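Local coordinates for SnoaL-like domain-containing protein (Kribbella flavida, PDB 5EVH) that is of unknown function but carries a SnoaL-like fold of the NTF2 clan, whose members often enclose a ligand or active site in a cone-shaped cavity, at residues L78-E83 with A92-T97. Numbering follows the deposited sequence.
Sequences LMYDTE and AAEHLT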
ATOM      1  N   LEU A  78       2.786   3.757   6.741  1.00 10.36           N
ATOM      2  CA  LEU A  78       3.348   2.484   7.178  1.00 17.82           C
ATOM      3  C   LEU A  78       2.873   1.343   6.303  1.00 14.41           C
ATOM      4  O   LEU A  78       1.852   1.437   5.599  1.00 13.00           O
ATOM      5  CB  LEU A  78       3.006   2.160   8.596  1.00 30.80           C
ATOM      6  CG  LEU A  78       1.638   2.414   9.092  1.00 30.59           C
ATOM      7  CD1 LEU A  78       1.117   1.049   9.251  1.00 41.46           C
ATOM      8  CD2 LEU A  78       1.871   2.960  10.446  1.00 39.53           C
HETATM    9  N   MSE A  79       3.691   0.294   6.308  1.00 10.04           N
HETATM   10  CA  MSE A  79       3.354  -0.908   5.523  1.00  9.89           C
HETATM   11  C   MSE A  79       3.603  -2.091   6.462  1.00 12.85           C
HETATM   12  O   MSE A  79       4.632  -2.121   7.185  1.00 11.48           O
HETATM   13  CB  MSE A  79       4.218  -1.001   4.295  1.00  9.92           C
HETATM   14  CG  MSE A  79       3.868  -2.320   3.520  1.00 10.89           C
HETATM   15 SE   MSE A  79       4.959  -2.562   1.895  0.59 12.84          SE
HETATM   16  CE  MSE A  79       4.196  -1.070   0.772  1.00 10.12           C
ATOM     17  N   TYR A  80       2.666  -3.059   6.490  1.00 10.82           N
ATOM     18  CA  TYR A  80       2.759  -4.184   7.403  1.00 10.42           C
ATOM     19  C   TYR A  80       2.270  -5.432   6.685  1.00 11.50           C
ATOM     20  O   TYR A  80       1.445  -5.377   5.774  1.00 13.08           O
ATOM     21  CB  TYR A  80       1.987  -3.945   8.729  1.00 10.56           C
ATOM     22  CG  TYR A  80       0.556  -3.524   8.553  1.00 10.91           C
ATOM     23  CD1 TYR A  80       0.211  -2.178   8.499  1.00 16.13           C
ATOM     24  CD2 TYR A  80      -0.447  -4.477   8.455  1.00 13.29           C
ATOM     25  CE1 TYR A  80      -1.131  -1.796   8.363  1.00 15.60           C
ATOM     26  CE2 TYR A  80      -1.785  -4.119   8.319  1.00 13.57           C
ATOM     27  CZ  TYR A  80      -2.108  -2.771   8.259  1.00 17.08           C
ATOM     28  OH  TYR A  80      -3.434  -2.394   8.105  1.00 15.83           O
ATOM     29  N   ASP A  81       2.814  -6.566   7.081  1.00 11.92           N
ATOM     30  CA  ASP A  81       2.289  -7.821   6.582  1.00 11.40           C
ATOM     31  C   ASP A  81       1.181  -8.243   7.537  1.00 13.60           C
ATOM     32  O   ASP A  81       1.209  -7.890   8.719  1.00 17.00           O
ATOM     33  CB  ASP A  81       3.383  -8.887   6.594  1.00 14.88           C
ATOM     34  CG  ASP A  81       2.890 -10.233   5.930  1.00 21.18           C
ATOM     35  OD1 ASP A  81       2.143 -10.136   4.918  1.00 20.46           O
ATOM     36  OD2 ASP A  81       3.191 -11.324   6.459  1.00 27.97           O
ATOM     37  N   THR A  82       0.214  -8.998   7.039  1.00 13.82           N
ATOM     38  CA  THR A  82      -0.727  -9.667   7.942  1.00 15.95           C
ATOM     39  C   THR A  82      -0.837 -11.129   7.537  1.00 19.56           C
ATOM     40  O   THR A  82      -0.614 -11.481   6.369  1.00 18.74           O
ATOM     41  CB  THR A  82      -2.172  -9.047   7.947  1.00 18.21           C
ATOM     42  OG1 THR A  82      -2.899  -9.405   6.755  1.00 18.85           O
ATOM     43  CG2 THR A  82      -2.169  -7.483   8.078  1.00 16.74           C
ATOM     44  N   GLU A  83      -1.184 -11.985   8.514  1.00 14.44           N
ATOM     45  CA  GLU A  83      -1.513 -13.383   8.254  1.00 13.37           C
ATOM     46  C   GLU A  83      -3.008 -13.547   8.516  1.00 17.84           C
ATOM     47  O   GLU A  83      -3.497 -13.001   9.507  1.00 16.75           O
ATOM     48  CB  GLU A  83      -0.737 -14.285   9.191  1.00 13.97           C
ATOM     49  CG  GLU A  83       0.798 -14.024   9.017  1.00 18.18           C
ATOM     50  CD  GLU A  83       1.582 -14.603  10.231  1.00 23.02           C
ATOM     51  OE1 GLU A  83       1.443 -15.836  10.551  1.00 22.48           O
ATOM     52  OE2 GLU A  83       2.304 -13.780  10.859  1.00 23.00           O
ATOM     53  N   ALA A  92      -0.616  -4.728   3.864  1.00  9.24           N
ATOM     54  CA  ALA A  92      -1.402  -3.515   3.691  1.00  8.74           C
ATOM     55  C   ALA A  92      -0.502  -2.295   3.870  1.00 10.14           C
ATOM     56  O   ALA A  92       0.519  -2.358   4.561  1.00 12.42           O
ATOM     57  CB  ALA A  92      -2.595  -3.427   4.671  1.00 12.31           C
ATOM     58  N   ALA A  93      -0.879  -1.178   3.260  1.00 10.75           N
ATOM     59  CA  ALA A  93      -0.170   0.073   3.535  1.00  8.85           C
ATOM     60  C   ALA A  93      -1.190   1.127   3.952  1.00 11.83           C
ATOM     61  O   ALA A  93      -2.329   1.130   3.436  1.00 11.50           O
ATOM     62  CB  ALA A  93       0.583   0.571   2.264  1.00 10.28           C
ATOM     63  N   GLU A  94      -0.796   2.022   4.886  1.00  8.49           N
ATOM     64  CA  GLU A  94      -1.707   3.020   5.404  1.00 10.43           C
ATOM     65  C   GLU A  94      -1.032   4.365   5.395  1.00 13.08           C
ATOM     66  O   GLU A  94       0.132   4.491   5.835  1.00 12.09           O
ATOM     67  CB  GLU A  94      -2.189   2.749   6.892  1.00 10.30           C
ATOM     68  CG  GLU A  94      -2.981   1.480   6.980  1.00 16.17           C
ATOM     69  CD  GLU A  94      -3.345   1.134   8.439  1.00 23.38           C
ATOM     70  OE1 GLU A  94      -2.910   1.906   9.297  1.00 26.62           O
ATOM     71  OE2 GLU A  94      -4.057   0.117   8.700  1.00 25.56           O
ATOM     72  N   HIS A  95      -1.795   5.385   4.971  1.00 10.49           N
ATOM     73  CA  HIS A  95      -1.344   6.757   5.029  1.00 10.73           C
ATOM     74  C   HIS A  95      -2.268   7.446   6.028  1.00 14.98           C
ATOM     75  O   HIS A  95      -3.490   7.467   5.811  1.00 13.70           O
ATOM     76  CB  HIS A  95      -1.435   7.419   3.657  1.00 10.99           C
ATOM     77  CG  HIS A  95      -1.116   8.893   3.689  1.00 17.18           C
ATOM     78  ND1 HIS A  95      -1.775   9.814   2.896  1.00 23.52           N
ATOM     79  CD2 HIS A  95      -0.170   9.601   4.376  1.00 16.28           C
ATOM     80  CE1 HIS A  95      -1.273  11.029   3.109  1.00 27.69           C
ATOM     81  NE2 HIS A  95      -0.315  10.932   4.026  1.00 21.78           N
ATOM     82  N   LEU A  96      -1.720   7.974   7.124  1.00 16.38           N
ATOM     83  CA  LEU A  96      -2.541   8.521   8.216  1.00 14.81           C
ATOM     84  C   LEU A  96      -2.269  10.007   8.374  1.00 17.93           C
ATOM     85  O   LEU A  96      -1.119  10.455   8.300  1.00 17.74           O
ATOM     86  CB  LEU A  96      -2.226   7.846   9.564  1.00 12.88           C
ATOM     87  CG  LEU A  96      -2.428   6.329   9.568  1.00 15.21           C
ATOM     88  CD1 LEU A  96      -1.127   5.666   9.146  1.00 14.63           C
ATOM     89  CD2 LEU A  96      -2.879   5.865  10.947  1.00 16.91           C
ATOM     90  N   THR A  97      -3.322  10.765   8.635  1.00 13.40           N
ATOM     91  CA  THR A  97      -3.192  12.153   9.063  1.00 14.70           C
ATOM     92  C   THR A  97      -3.619  12.224  10.507  1.00 17.57           C
ATOM     93  O   THR A  97      -4.681  11.705  10.866  1.00 16.88           O
ATOM     94  CB  THR A  97      -4.121  13.061   8.220  1.00 21.36           C
ATOM     95  OG1 THR A  97      -3.779  12.849   6.846  1.00 25.39           O
ATOM     96  CG2 THR A  97      -4.001  14.505   8.595  1.00 21.58           C
TER
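Tyr80 reaches across the hairpin to Glu94, its OH giving a hydrogen bond of 2.7 Å to Glu94 OE2. The carboxylate stands almost perpendicular to the ring, 89° between planes, and the hydroxyl meets OE2 from above the carboxylate plane. With CG between the backbone N and carbonyl carbon (chi1 52°), the ring swings over the neighbouring strand, where Ala92 suits its place: a small methyl fits under the ring's outer rim, CB lying 3.7 Å from Tyr80 CZ. Leu78 runs alongside Glu94 and brings CD2 to 4.2 Å from Leu96 CD1, an apolar flank that, with helix 7-20 covering this face, leaves the buried acid few polar neighbours within the segments; the phenol supplies one. Exchanging Tyr80 for a phenylalanine would probably leave Glu94 OE2 without this donor and its carboxylate freer to turn. Beneath, Leu78 and Glu94 share two backbone hydrogen bonds, as do Tyr80 and Ala92. Between these pairs Met79 and Ala93 form the non-hydrogen-bonded pair, with Met79 CA 3.3 Å from Ala92 O. Their face is more loosely joined: both bury less than Tyr80 and Ala92 do, touching through selenomethionine Met79 CE, 4.2 Å from Ala93 CB; flexible and apolar, Met79 also packs on Ile109 of the second subunit, while Ala93 meets its counterpart there. Toward the turn, Thr82 pairs with Ala90, and partly exposed Asp81 bonds to His89 through OD2. This is an antiparallel beta hairpin of an NTF2-like alpha+beta cone, whose helix-covered face, probably concave as in relatives, holds the Tyr80-Glu94 pair, consistent with a polar pocket lining.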